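Local coordinates for protein N-acetylmuramoyl-L-alanine amidase (Peptoclostridium difficile, PDB 4RN7) that probably hydrolyses the amide link between N-acetylmuramic acid and L-alanine in peptidoglycan, this chain being the zinc-binding Amidase_3 domain of a longer, membrane-anchored protein, at residues A[8-13]-A[34-39]; A[79-84]-A[172-177]; A[29-34]-A[165-170]; A[52-57]-A[64-69]; A[132-137]-A[144-149]. One frame throughout, in Å; residues are numbered along the deposited sequence. Where two conformers were deposited one is given.

Contact 1 of 5, residues A[8-13]-A[34-39]; sequences IDPGHG and QIAKKL. With ZN (zinc ion), chain B.
The puckered ring of Pro10 turns its CB-CG side to the helix, where the methyl of Ala36 lies against it, CG to Ala36 CB 3.7 Å. The flat group here, the imidazole of His12, takes no part in the helix contact: its NE2 binds the zinc ion at 2.1 Å, and the other ring nitrogen, ND1, is hydrogen-bonded to Asp16 OD2. Ala36 CB is shared, since Ile8 CG2 also reaches it at 3.8 Å, so this one methyl packs against two residues of the strand. The CD1 end of Ile8 goes on to Leu39, touching its CD2 at 3.5 Å as the two side chains pass at a slant. Leu39 places its branch there because CG stands anti to the backbone N (chi1 174°). All four residues are buried and the interface is wholly apolar. With the short axes 8.2 Å apart and their directions 162° from each other, the contact is the strand-helix half of a beta-alpha-beta crossover, helix 28-44 running back over strand 4-10 before strand 49-53 follows. Strand 4-10 is hydrogen-bonded between strands 49-53 and 77-84, and Leu39 also touches Ile174 and Val175 of helix 164-185.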
# COMPACT_ATOMS: atom_id res chain seq x y z
N ILE A 8 7.86 -1.61 2.94
CA ILE A 8 6.44 -1.93 2.83
C ILE A 8 5.79 -1.75 4.20
O ILE A 8 6.28 -2.29 5.19
CB ILE A 8 6.22 -3.38 2.37
CG1 ILE A 8 6.85 -3.63 1.00
CG2 ILE A 8 4.72 -3.70 2.32
CD1 ILE A 8 6.30 -2.74 -0.11
N ASP A 9 4.71 -0.98 4.26
CA ASP A 9 4.04 -0.68 5.52
C ASP A 9 2.59 -1.20 5.51
O ASP A 9 1.69 -0.54 4.99
CB ASP A 9 4.04 0.83 5.76
CG ASP A 9 3.24 1.22 6.98
OD1 ASP A 9 3.46 0.61 8.07
OD2 ASP A 9 2.38 2.12 6.88
N PRO A 10 2.36 -2.39 6.09
CA PRO A 10 0.97 -2.87 6.16
C PRO A 10 0.21 -2.08 7.23
O PRO A 10 0.55 -2.15 8.40
CB PRO A 10 1.12 -4.34 6.60
CG PRO A 10 2.64 -4.63 6.68
CD PRO A 10 3.32 -3.29 6.76
N GLY A 11 -0.81 -1.33 6.82
CA GLY A 11 -1.46 -0.41 7.72
C GLY A 11 -2.09 -1.08 8.92
O GLY A 11 -2.52 -2.24 8.85
N HIS A 12 -2.13 -0.35 10.03
CA HIS A 12 -2.77 -0.82 11.26
C HIS A 12 -2.04 -2.03 11.84
O HIS A 12 -0.91 -2.32 11.46
CB HIS A 12 -4.26 -1.06 11.00
CG HIS A 12 -4.94 0.09 10.30
ND1 HIS A 12 -5.37 1.20 10.97
CD2 HIS A 12 -5.22 0.30 9.00
CE1 HIS A 12 -5.92 2.05 10.11
NE2 HIS A 12 -5.82 1.53 8.91
N GLY A 13 -2.66 -2.72 12.79
CA GLY A 13 -1.97 -3.82 13.46
C GLY A 13 -2.22 -3.83 14.95
O GLY A 13 -2.40 -2.77 15.56
N GLN A 34 -1.86 -9.53 4.71
CA GLN A 34 -1.87 -10.57 3.69
C GLN A 34 -1.39 -10.02 2.37
O GLN A 34 -0.55 -10.62 1.70
CB GLN A 34 -3.28 -11.16 3.52
CG GLN A 34 -3.75 -12.00 4.71
CD GLN A 34 -5.18 -12.47 4.55
OE1 GLN A 34 -5.79 -12.31 3.49
NE2 GLN A 34 -5.73 -13.05 5.61
N ILE A 35 -1.93 -8.87 1.99
CA ILE A 35 -1.55 -8.23 0.73
C ILE A 35 -0.08 -7.82 0.76
O ILE A 35 0.65 -8.04 -0.21
CB ILE A 35 -2.45 -7.02 0.45
CG1 ILE A 35 -3.88 -7.50 0.14
CG2 ILE A 35 -1.91 -6.18 -0.70
CD1 ILE A 35 -4.91 -6.37 0.12
N ALA A 36 0.37 -7.25 1.88
CA ALA A 36 1.75 -6.79 2.02
C ALA A 36 2.73 -7.95 1.93
O ALA A 36 3.82 -7.81 1.37
CB ALA A 36 1.93 -6.05 3.34
N LYS A 37 2.36 -9.08 2.52
CA LYS A 37 3.24 -10.25 2.49
C LYS A 37 3.45 -10.73 1.06
O LYS A 37 4.57 -11.11 0.70
CB LYS A 37 2.69 -11.37 3.37
CG LYS A 37 3.00 -11.17 4.85
CD LYS A 37 2.45 -12.31 5.69
CE LYS A 37 2.85 -12.14 7.15
NZ LYS A 37 2.16 -13.12 8.04
N LYS A 38 2.39 -10.73 0.26
CA LYS A 38 2.51 -11.12 -1.13
C LYS A 38 3.39 -10.13 -1.88
O LYS A 38 4.24 -10.53 -2.68
CB LYS A 38 1.13 -11.23 -1.79
CG LYS A 38 0.35 -12.46 -1.34
CD LYS A 38 -0.89 -12.66 -2.22
CE LYS A 38 -1.68 -13.88 -1.78
NZ LYS A 38 -2.06 -13.79 -0.34
N LEU A 39 3.17 -8.83 -1.63
CA LEU A 39 3.98 -7.79 -2.26
C LEU A 39 5.45 -7.95 -1.87
O LEU A 39 6.33 -7.94 -2.73
CB LEU A 39 3.45 -6.41 -1.87
CG LEU A 39 4.24 -5.17 -2.30
CD1 LEU A 39 4.46 -5.19 -3.80
CD2 LEU A 39 3.49 -3.90 -1.88
ZN ZN B . -6.32 2.10 6.92

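Contact 2 of 5, residues A[79-84]-A[172-177]; sequences VSIHLN and EGIVQG. With ZN (zinc ion), chain B.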
# COMPACT_ATOMS: atom_id res chain seq x y z
N VAL A 79 5.88 2.05 0.39
CA VAL A 79 4.52 1.72 -0.04
C VAL A 79 3.73 1.26 1.18
O VAL A 79 4.08 0.24 1.81
CB VAL A 79 4.49 0.63 -1.13
CG1 VAL A 79 3.04 0.35 -1.58
CG2 VAL A 79 5.33 1.05 -2.33
N SER A 80 2.71 2.03 1.53
CA SER A 80 1.83 1.67 2.63
C SER A 80 0.60 1.00 2.03
O SER A 80 0.09 1.44 1.00
CB SER A 80 1.42 2.91 3.42
OG SER A 80 0.66 2.56 4.58
N ILE A 81 0.14 -0.06 2.68
CA ILE A 81 -0.99 -0.85 2.16
C ILE A 81 -2.17 -0.72 3.12
O ILE A 81 -2.07 -1.12 4.28
CB ILE A 81 -0.60 -2.33 2.05
CG1 ILE A 81 0.54 -2.50 1.03
CG2 ILE A 81 -1.81 -3.17 1.66
CD1 ILE A 81 0.15 -2.09 -0.40
N HIS A 82 -3.28 -0.16 2.64
CA HIS A 82 -4.47 0.04 3.46
C HIS A 82 -5.70 -0.39 2.66
O HIS A 82 -5.58 -0.70 1.48
CB HIS A 82 -4.64 1.51 3.82
CG HIS A 82 -3.82 1.95 4.99
ND1 HIS A 82 -4.38 2.30 6.19
CD2 HIS A 82 -2.48 2.13 5.13
CE1 HIS A 82 -3.43 2.66 7.04
NE2 HIS A 82 -2.26 2.57 6.42
N LEU A 83 -6.87 -0.44 3.31
CA LEU A 83 -8.14 -0.63 2.60
C LEU A 83 -8.99 0.59 2.89
O LEU A 83 -8.92 1.18 3.97
CB LEU A 83 -8.88 -1.88 3.05
CG LEU A 83 -8.11 -3.20 2.97
CD1 LEU A 83 -8.93 -4.35 3.54
CD2 LEU A 83 -7.73 -3.49 1.52
N ASN A 84 -9.79 0.99 1.92
CA ASN A 84 -10.58 2.18 2.09
C ASN A 84 -11.85 1.88 2.89
O ASN A 84 -12.25 0.71 3.08
CB ASN A 84 -10.93 2.76 0.72
CG ASN A 84 -10.85 4.28 0.70
OD1 ASN A 84 -11.19 4.93 1.68
ND2 ASN A 84 -10.41 4.84 -0.43
N GLU A 172 0.99 -8.24 -7.81
CA GLU A 172 1.79 -8.24 -9.03
C GLU A 172 1.73 -6.87 -9.70
O GLU A 172 2.76 -6.34 -10.15
CB GLU A 172 1.33 -9.34 -9.99
CG GLU A 172 2.17 -9.47 -11.26
CD GLU A 172 3.63 -9.84 -11.00
OE1 GLU A 172 3.94 -10.42 -9.94
OE2 GLU A 172 4.47 -9.55 -11.87
N GLY A 173 0.54 -6.28 -9.74
CA GLY A 173 0.37 -4.96 -10.31
C GLY A 173 1.20 -3.92 -9.57
O GLY A 173 1.85 -3.07 -10.19
N ILE A 174 1.19 -3.99 -8.24
CA ILE A 174 1.99 -3.08 -7.43
C ILE A 174 3.49 -3.27 -7.70
O ILE A 174 4.21 -2.29 -7.88
CB ILE A 174 1.70 -3.26 -5.93
CG1 ILE A 174 0.23 -2.92 -5.64
CG2 ILE A 174 2.62 -2.37 -5.11
CD1 ILE A 174 -0.21 -3.35 -4.24
N VAL A 175 3.94 -4.52 -7.72
CA VAL A 175 5.34 -4.80 -8.03
C VAL A 175 5.76 -4.14 -9.34
O VAL A 175 6.77 -3.43 -9.39
CB VAL A 175 5.60 -6.31 -8.13
CG1 VAL A 175 7.02 -6.57 -8.64
CG2 VAL A 175 5.40 -6.96 -6.78
N GLN A 176 4.98 -4.36 -10.39
CA GLN A 176 5.35 -3.84 -11.70
C GLN A 176 5.36 -2.32 -11.72
O GLN A 176 6.19 -1.72 -12.40
CB GLN A 176 4.45 -4.41 -12.79
CG GLN A 176 4.65 -5.91 -13.02
CD GLN A 176 6.11 -6.26 -13.31
OE1 GLN A 176 6.86 -5.47 -13.88
NE2 GLN A 176 6.52 -7.46 -12.89
N GLY A 177 4.46 -1.70 -10.97
CA GLY A 177 4.44 -0.25 -10.88
C GLY A 177 5.67 0.29 -10.18
O GLY A 177 6.30 1.26 -10.63
ZN ZN B . -6.32 2.10 6.92
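Ile174 is the residue through which segment 172-177 meets both Val79 and Ile81 of the strand. Its bond from CA to CB is directed at the strand, and CB then branches into two arms. The short arm, CG2, lies 4.5 Å from Val79 CG1, a loose van der Waals approach. The long arm leaves CB through CG1, which stands anti to the carbonyl carbon (chi1 -62°), and continues extended to CD1. That terminal methyl meets Ile81 CD1 at 4.1 Å, so the isoleucines meet end to end. With the nearest CA atoms, those of Val79 and Ile174, 9.2 Å apart, only methyl ends bridge the gap, and the contact is small but fully buried. On the helix, Gln176 NE2 donates to Glu172 OE2 at 3.1 Å, nearly straight at 167°, on the syn side but tilted out of the carboxylate plane. In the strand, His82 ND1 binds the zinc ion at 2.1 Å, while Ser80 OG lies in plane at the edge of its ring and is hydrogen-bonded to Asp9. Strand 77-84 runs in the sheet between strands 4-10 and 144-151; Ile174 also packs against Leu39 of helix 28-44 and Ile118 of helix 107-122, so helix 164-185 meets both helices as well as the sheet.

Contact 3 of 5, residues A[29-34]-A[165-170]; sequences KDLNLQ and KYQDQL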
# COMPACT_ATOMS: atom_id res chain seq x y z
N LYS A 29 -6.63 -4.65 9.29
CA LYS A 29 -5.25 -4.93 9.70
C LYS A 29 -4.77 -6.28 9.16
O LYS A 29 -3.61 -6.41 8.76
CB LYS A 29 -5.08 -4.88 11.23
CG LYS A 29 -5.89 -5.93 12.00
CD LYS A 29 -5.35 -6.07 13.45
CE LYS A 29 -6.06 -7.20 14.19
NZ LYS A 29 -5.57 -7.38 15.60
N ASP A 30 -5.65 -7.27 9.14
CA ASP A 30 -5.25 -8.62 8.77
C ASP A 30 -5.12 -8.75 7.26
O ASP A 30 -4.20 -9.40 6.75
CB ASP A 30 -6.26 -9.65 9.28
CG ASP A 30 -6.26 -9.77 10.79
OD1 ASP A 30 -5.17 -9.69 11.40
OD2 ASP A 30 -7.36 -9.96 11.35
N LEU A 31 -6.04 -8.12 6.55
CA LEU A 31 -6.02 -8.16 5.10
C LEU A 31 -4.85 -7.35 4.55
O LEU A 31 -4.20 -7.73 3.57
CB LEU A 31 -7.36 -7.66 4.55
CG LEU A 31 -8.51 -8.53 5.04
CD1 LEU A 31 -9.88 -7.88 4.81
CD2 LEU A 31 -8.45 -9.88 4.33
N ASN A 32 -4.56 -6.22 5.19
CA ASN A 32 -3.38 -5.45 4.84
C ASN A 32 -2.10 -6.29 4.91
O ASN A 32 -1.24 -6.21 4.02
CB ASN A 32 -3.22 -4.25 5.78
CG ASN A 32 -4.22 -3.14 5.51
OD1 ASN A 32 -4.95 -3.14 4.49
ND2 ASN A 32 -4.27 -2.18 6.43
N LEU A 33 -1.96 -7.06 5.99
CA LEU A 33 -0.77 -7.89 6.19
C LEU A 33 -0.71 -8.97 5.10
O LEU A 33 0.38 -9.25 4.59
CB LEU A 33 -0.79 -8.52 7.58
CG LEU A 33 0.46 -9.29 7.99
CD1 LEU A 33 1.65 -8.33 7.96
CD2 LEU A 33 0.28 -9.88 9.38
N GLN A 34 -1.86 -9.53 4.71
CA GLN A 34 -1.87 -10.57 3.69
C GLN A 34 -1.39 -10.02 2.37
O GLN A 34 -0.55 -10.62 1.70
CB GLN A 34 -3.28 -11.16 3.52
CG GLN A 34 -3.75 -12.00 4.71
CD GLN A 34 -5.18 -12.47 4.55
OE1 GLN A 34 -5.79 -12.31 3.49
NE2 GLN A 34 -5.73 -13.05 5.61
N LYS A 165 -6.35 -15.06 -5.13
CA LYS A 165 -5.94 -14.83 -6.50
C LYS A 165 -6.02 -13.34 -6.82
O LYS A 165 -5.19 -12.81 -7.56
CB LYS A 165 -6.75 -15.71 -7.48
CG LYS A 165 -6.05 -17.06 -7.78
CD LYS A 165 -7.01 -18.13 -8.30
CE LYS A 165 -6.28 -19.45 -8.54
NZ LYS A 165 -5.41 -19.42 -9.75
N TYR A 166 -6.99 -12.67 -6.21
CA TYR A 166 -7.12 -11.24 -6.36
C TYR A 166 -5.96 -10.54 -5.64
O TYR A 166 -5.38 -9.58 -6.15
CB TYR A 166 -8.43 -10.78 -5.75
CG TYR A 166 -8.69 -9.32 -5.97
CD1 TYR A 166 -9.15 -8.86 -7.19
CD2 TYR A 166 -8.46 -8.40 -4.95
CE1 TYR A 166 -9.39 -7.53 -7.40
CE2 TYR A 166 -8.70 -7.05 -5.16
CZ TYR A 166 -9.17 -6.63 -6.38
OH TYR A 166 -9.42 -5.30 -6.62
N GLN A 167 -5.63 -11.00 -4.44
CA GLN A 167 -4.50 -10.41 -3.73
C GLN A 167 -3.22 -10.58 -4.55
O GLN A 167 -2.37 -9.69 -4.57
CB GLN A 167 -4.35 -11.04 -2.35
CG GLN A 167 -5.41 -10.59 -1.35
CD GLN A 167 -5.21 -11.26 -0.01
OE1 GLN A 167 -4.22 -11.95 0.20
NE2 GLN A 167 -6.15 -11.07 0.91
N ASP A 168 -3.10 -11.72 -5.22
CA ASP A 168 -1.90 -12.00 -6.01
C ASP A 168 -1.77 -11.06 -7.21
O ASP A 168 -0.70 -10.55 -7.50
CB ASP A 168 -1.93 -13.45 -6.48
CG ASP A 168 -0.67 -13.86 -7.18
OD1 ASP A 168 0.35 -14.05 -6.48
OD2 ASP A 168 -0.69 -13.99 -8.42
N GLN A 169 -2.89 -10.86 -7.91
CA GLN A 169 -2.93 -9.96 -9.05
C GLN A 169 -2.61 -8.54 -8.63
O GLN A 169 -1.84 -7.85 -9.29
CB GLN A 169 -4.31 -9.96 -9.68
CG GLN A 169 -4.71 -11.24 -10.34
CD GLN A 169 -6.05 -11.10 -11.02
OE1 GLN A 169 -6.12 -10.82 -12.22
NE2 GLN A 169 -7.12 -11.26 -10.26
N LEU A 170 -3.21 -8.12 -7.52
CA LEU A 170 -3.01 -6.77 -7.00
C LEU A 170 -1.55 -6.58 -6.64
O LEU A 170 -0.93 -5.58 -7.01
CB LEU A 170 -3.92 -6.55 -5.78
CG LEU A 170 -3.66 -5.32 -4.93
CD1 LEU A 170 -3.80 -4.05 -5.77
CD2 LEU A 170 -4.63 -5.30 -3.75
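Gln34 and Gln167 mark the nearest backbone approach of the two helical segments, their CA atoms 7.9 Å apart, a spacing that leaves room for side chains to bridge between helices 28-44 and 164-185. The bridge is an amide-amide hydrogen bond: Gln167 NE2 donates to Gln34 OE1 at 2.9 Å. It is almost straight, with an N-H...O angle of 176°. The donor lies in the carbonyl plane of Gln34, and the acceptor lies in the amide plane of Gln167, yet the two amides are twisted 48° apart. Both glutamines are extended beyond CG. Beside the bond, Gln167 OE1 rests 3.5 Å from Gln34 CB, so the amide of Gln167 also lies along the stem of its partner. Leu31 CD2 adds an apolar flank, 4.3 Å from Gln167 NE2. In the fold this is a helix-helix contact, in which Gln167 and Leu170 of helix 164-185 also touch Ile35 of helix 28-44. The buried amide has further partners: NE2 is bonded to Ile161 O, and OE1 to Lys38 NZ, which also forms a salt bridge with Glu164. Two acceptors around NE2 and a lysine at OE1 are consistent with the modelled orientation of the amide. The positive charge of Lys38 on the carbonyl side would probably polarise this amide and make its N-H groups somewhat stronger donors toward Gln34.

Contact 4 of 5, residues A[52-57]-A[64-69]; sequences VVSRTD and KDRAIL
Ser54 and Arg66 form a polar, partly buried contact between helix 63-72 and the loop just after the outermost strand 49-53, with the Arg66 side chain about 5 Å from that of the zinc ligand His12. The two do not bond directly: Ser54 OG is 4.0 Å from Arg66 NH1 and stands oblique to the guanidinium. What joins them is Asp9 of strand 4-10, whose OD1 is hydrogen-bonded to Ser54 OG and forms a salt bridge with Arg66 NH1. Ser54 OG sits between the backbone N and the carbonyl carbon (chi1 60°), which turns it to Asp9 OD1, while Arg66, extended from CG to NE, reaches in from the helix. Leu69, one turn on, lays CD1 beside Ser54, 4.5 Å from its CB. Arg55 NE lies 4.5 Å from Arg66 NH2, but main-chain oxygens surround the pair: Arg66 also bonds to Ile61 O, Pro10 O and His12 O, and Arg55 to Pro10 O, Gly11 O and Lys29 O. Like charges can thus sit close, probably because Asp9 and the carbonyl dipoles offset them, and Arg66 NH2, bonded to His12 O, stands in the second shell of the zinc site and may help to position that ligand.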
# COMPACT_ATOMS: atom_id res chain seq x y z
N VAL A 52 12.13 -4.14 3.16
CA VAL A 52 12.05 -3.91 4.59
C VAL A 52 10.57 -3.72 4.88
O VAL A 52 9.88 -3.03 4.14
CB VAL A 52 12.82 -2.64 4.98
CG1 VAL A 52 12.70 -2.37 6.48
CG2 VAL A 52 14.28 -2.77 4.58
N VAL A 53 10.05 -4.36 5.93
CA VAL A 53 8.62 -4.22 6.23
C VAL A 53 8.44 -3.65 7.63
O VAL A 53 9.25 -3.93 8.51
CB VAL A 53 7.85 -5.56 6.11
CG1 VAL A 53 8.07 -6.18 4.74
CG2 VAL A 53 8.28 -6.52 7.20
N SER A 54 7.40 -2.86 7.85
CA SER A 54 7.22 -2.32 9.20
C SER A 54 6.77 -3.43 10.15
O SER A 54 7.10 -3.42 11.35
CB SER A 54 6.27 -1.14 9.22
OG SER A 54 5.00 -1.52 8.73
N ARG A 55 6.04 -4.40 9.63
CA ARG A 55 5.64 -5.53 10.45
C ARG A 55 5.40 -6.77 9.61
O ARG A 55 5.02 -6.66 8.44
CB ARG A 55 4.39 -5.18 11.27
CG ARG A 55 3.17 -4.91 10.42
CD ARG A 55 1.95 -4.57 11.29
NE ARG A 55 0.76 -4.32 10.46
CZ ARG A 55 -0.25 -5.17 10.33
NH1 ARG A 55 -0.21 -6.33 10.96
NH2 ARG A 55 -1.30 -4.86 9.58
N THR A 56 5.65 -7.93 10.22
CA THR A 56 5.41 -9.23 9.60
C THR A 56 4.30 -9.98 10.31
O THR A 56 3.87 -11.05 9.86
CB THR A 56 6.67 -10.13 9.63
OG1 THR A 56 7.19 -10.19 10.96
CG2 THR A 56 7.74 -9.59 8.71
N ASP A 57 3.83 -9.43 11.42
CA ASP A 57 2.84 -10.10 12.25
C ASP A 57 1.85 -9.08 12.77
O ASP A 57 1.90 -7.91 12.38
CB ASP A 57 3.52 -10.82 13.42
CG ASP A 57 4.16 -9.86 14.41
N LYS A 64 4.02 7.63 13.89
CA LYS A 64 5.33 8.23 14.07
C LYS A 64 6.41 7.16 13.91
O LYS A 64 7.39 7.36 13.19
CB LYS A 64 5.43 8.88 15.45
CG LYS A 64 6.80 9.48 15.75
CD LYS A 64 6.80 10.21 17.08
CE LYS A 64 8.14 10.88 17.33
NZ LYS A 64 8.19 11.51 18.67
N ASP A 65 6.20 6.01 14.55
CA ASP A 65 7.18 4.93 14.48
C ASP A 65 7.36 4.38 13.06
O ASP A 65 8.48 4.04 12.69
CB ASP A 65 6.83 3.80 15.47
CG ASP A 65 7.26 4.11 16.89
OD1 ASP A 65 7.80 5.21 17.14
OD2 ASP A 65 7.06 3.25 17.79
N ARG A 66 6.29 4.29 12.28
CA ARG A 66 6.42 3.79 10.91
C ARG A 66 7.32 4.69 10.07
O ARG A 66 8.17 4.21 9.32
CB ARG A 66 5.05 3.63 10.24
CG ARG A 66 4.21 2.57 10.92
CD ARG A 66 2.73 2.65 10.55
NE ARG A 66 1.93 1.80 11.44
CZ ARG A 66 1.38 0.64 11.08
NH1 ARG A 66 1.52 0.17 9.85
NH2 ARG A 66 0.68 -0.05 11.98
N ALA A 67 7.15 6.00 10.21
CA ALA A 67 7.97 6.94 9.46
C ALA A 67 9.42 6.87 9.95
O ALA A 67 10.36 6.96 9.16
CB ALA A 67 7.43 8.37 9.58
N ILE A 68 9.60 6.70 11.25
CA ILE A 68 10.95 6.55 11.79
C ILE A 68 11.62 5.29 11.22
O ILE A 68 12.75 5.36 10.74
CB ILE A 68 10.95 6.52 13.32
CG1 ILE A 68 10.68 7.93 13.88
CG2 ILE A 68 12.30 6.02 13.87
CD1 ILE A 68 10.49 7.96 15.38
N LEU A 69 10.91 4.17 11.26
CA LEU A 69 11.45 2.92 10.71
C LEU A 69 11.80 3.07 9.24
O LEU A 69 12.88 2.65 8.82
CB LEU A 69 10.45 1.76 10.88
CG LEU A 69 10.19 1.33 12.33
CD1 LEU A 69 8.98 0.41 12.41
CD2 LEU A 69 11.44 0.68 12.94

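Contact 5 of 5, residues A[132-137]-A[144-149]; sequences NNFEVL and AILIEC
Phe134 and Leu146 lie beside the zinc site of this mixed-sheet alpha/beta amidase domain, the Leu146 side chain about 6 Å from the zinc ion, where the turn leading into helix 135-139 folds over strand 144-151. Leu146 CD1 lies 3.5 Å from both CD2 and CE2 of the Phe134 ring, and the two side chains cross at about a right angle. The ring is sent toward the strand with CG anti to the backbone N (chi1 -173°). Both residues touch His82, a zinc ligand: Leu146 packs on its side chain, and the Phe134 ring meets the imidazole with planes at about 80°. The pair therefore lines one flank of a metal-binding histidine without binding the metal. Leu137, the third residue of the helix, takes the remainder of the contact with a single methyl. Its CD2 presses on the strand backbone, 3.7 Å from Ile145 C, and rests between side chains of the same face, 4.0 Å from Ala144 CB and 4.2 Å from Leu146 CB. Ile145 points the other way, to Leu110, Ala111 and Val114 of helix 107-122, so the strand is covered on both faces. The chain reaches Phe134, the N-cap of helix 135-139, through an Asx turn: Asn132 OD1, on a lone pair in its carbonyl plane, accepts from Phe134 N at 2.8 Å.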
# COMPACT_ATOMS: atom_id res chain seq x y z
N ASN A 132 -2.64 13.56 0.25
CA ASN A 132 -3.13 13.31 1.60
C ASN A 132 -2.03 13.53 2.62
O ASN A 132 -0.90 13.09 2.42
CB ASN A 132 -3.66 11.88 1.72
CG ASN A 132 -4.45 11.66 3.00
OD1 ASN A 132 -3.89 11.58 4.09
ND2 ASN A 132 -5.77 11.57 2.87
N ASN A 133 -2.37 14.21 3.71
CA ASN A 133 -1.38 14.57 4.72
C ASN A 133 -1.09 13.48 5.77
O ASN A 133 -0.51 13.77 6.82
CB ASN A 133 -1.81 15.86 5.43
CG ASN A 133 -0.63 16.73 5.81
OD1 ASN A 133 0.37 16.81 5.10
ND2 ASN A 133 -0.75 17.41 6.95
N PHE A 134 -1.50 12.24 5.48
CA PHE A 134 -1.26 11.10 6.37
C PHE A 134 0.17 11.09 6.90
O PHE A 134 1.13 11.19 6.13
CB PHE A 134 -1.55 9.80 5.61
CG PHE A 134 -1.51 8.55 6.46
CD1 PHE A 134 -2.41 8.37 7.51
CD2 PHE A 134 -0.60 7.54 6.17
CE1 PHE A 134 -2.38 7.21 8.27
CE2 PHE A 134 -0.56 6.37 6.94
CZ PHE A 134 -1.45 6.21 7.99
N GLU A 135 0.32 10.98 8.22
CA GLU A 135 1.61 11.19 8.88
C GLU A 135 2.74 10.32 8.30
O GLU A 135 3.87 10.81 8.14
CB GLU A 135 1.50 10.99 10.40
CG GLU A 135 2.80 11.26 11.15
CD GLU A 135 2.64 11.27 12.65
OE1 GLU A 135 1.52 11.05 13.15
OE2 GLU A 135 3.65 11.52 13.34
N VAL A 136 2.44 9.07 7.97
CA VAL A 136 3.48 8.18 7.42
C VAL A 136 4.04 8.72 6.10
O VAL A 136 5.24 8.61 5.84
CB VAL A 136 2.99 6.73 7.28
CG1 VAL A 136 4.09 5.84 6.73
CG2 VAL A 136 2.53 6.19 8.62
N LEU A 137 3.17 9.33 5.29
CA LEU A 137 3.62 9.94 4.05
C LEU A 137 4.33 11.25 4.34
O LEU A 137 5.40 11.54 3.78
CB LEU A 137 2.41 10.23 3.14
CG LEU A 137 1.54 9.02 2.77
CD1 LEU A 137 0.42 9.44 1.83
CD2 LEU A 137 2.38 7.92 2.15
N ALA A 144 7.00 8.28 -1.29
CA ALA A 144 6.12 7.48 -0.45
C ALA A 144 4.68 7.54 -0.96
O ALA A 144 4.17 8.62 -1.28
CB ALA A 144 6.17 7.98 0.99
N ILE A 145 4.03 6.37 -1.03
CA ILE A 145 2.62 6.30 -1.42
C ILE A 145 1.86 5.41 -0.45
O ILE A 145 2.45 4.60 0.27
CB ILE A 145 2.44 5.77 -2.87
CG1 ILE A 145 2.98 4.33 -3.00
CG2 ILE A 145 3.10 6.72 -3.87
CD1 ILE A 145 2.68 3.67 -4.34
N LEU A 146 0.54 5.59 -0.41
CA LEU A 146 -0.33 4.72 0.37
C LEU A 146 -1.41 4.28 -0.59
O LEU A 146 -2.08 5.11 -1.19
CB LEU A 146 -0.95 5.47 1.57
CG LEU A 146 -1.91 4.68 2.48
CD1 LEU A 146 -1.86 5.23 3.90
CD2 LEU A 146 -3.36 4.70 1.96
N ILE A 147 -1.54 2.96 -0.76
CA ILE A 147 -2.54 2.44 -1.67
C ILE A 147 -3.76 1.99 -0.88
O ILE A 147 -3.63 1.14 0.00
CB ILE A 147 -2.01 1.24 -2.47
CG1 ILE A 147 -0.64 1.57 -3.08
CG2 ILE A 147 -2.99 0.89 -3.61
CD1 ILE A 147 0.10 0.37 -3.64
N GLU A 148 -4.93 2.54 -1.23
CA GLU A 148 -6.20 2.13 -0.63
C GLU A 148 -6.78 1.05 -1.53
O GLU A 148 -7.36 1.35 -2.57
CB GLU A 148 -7.17 3.31 -0.52
CG GLU A 148 -6.72 4.42 0.47
CD GLU A 148 -6.91 4.03 1.93
OE1 GLU A 148 -7.18 2.86 2.21
OE2 GLU A 148 -6.77 4.91 2.81
N CYS A 149 -6.63 -0.20 -1.11
CA CYS A 149 -6.79 -1.34 -2.01
C CYS A 149 -8.23 -1.83 -2.17
O CYS A 149 -8.46 -3.04 -2.29
CB CYS A 149 -5.91 -2.50 -1.58
SG CYS A 149 -4.13 -2.13 -1.68

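Contacts 1, 2, 4 and 5 reach the same sheet: Asp9 N to Val79 O and Asp9 O to Ile81 N, both 2.8 Å, join contact 1 to contact 2, and Ser80 O to Ile147 N, also 2.8 Å, joins contact 2 to contact 5. The zinc ion lies where contacts 1 and 2 converge, bound by His12, His82 and Glu28. Contact 3 shares Gln34 with contact 1; its Asn32 ND2 is 3.0 Å from Gly11 O, near the metal. Contact 4 approaches through Asp9, OD1 being 2.7 Å from Arg66 NH1. Contacts 3 and 5, about 17 Å apart between centres, still touch through Leu170 CD2 and Cys149 CB at 3.8 Å.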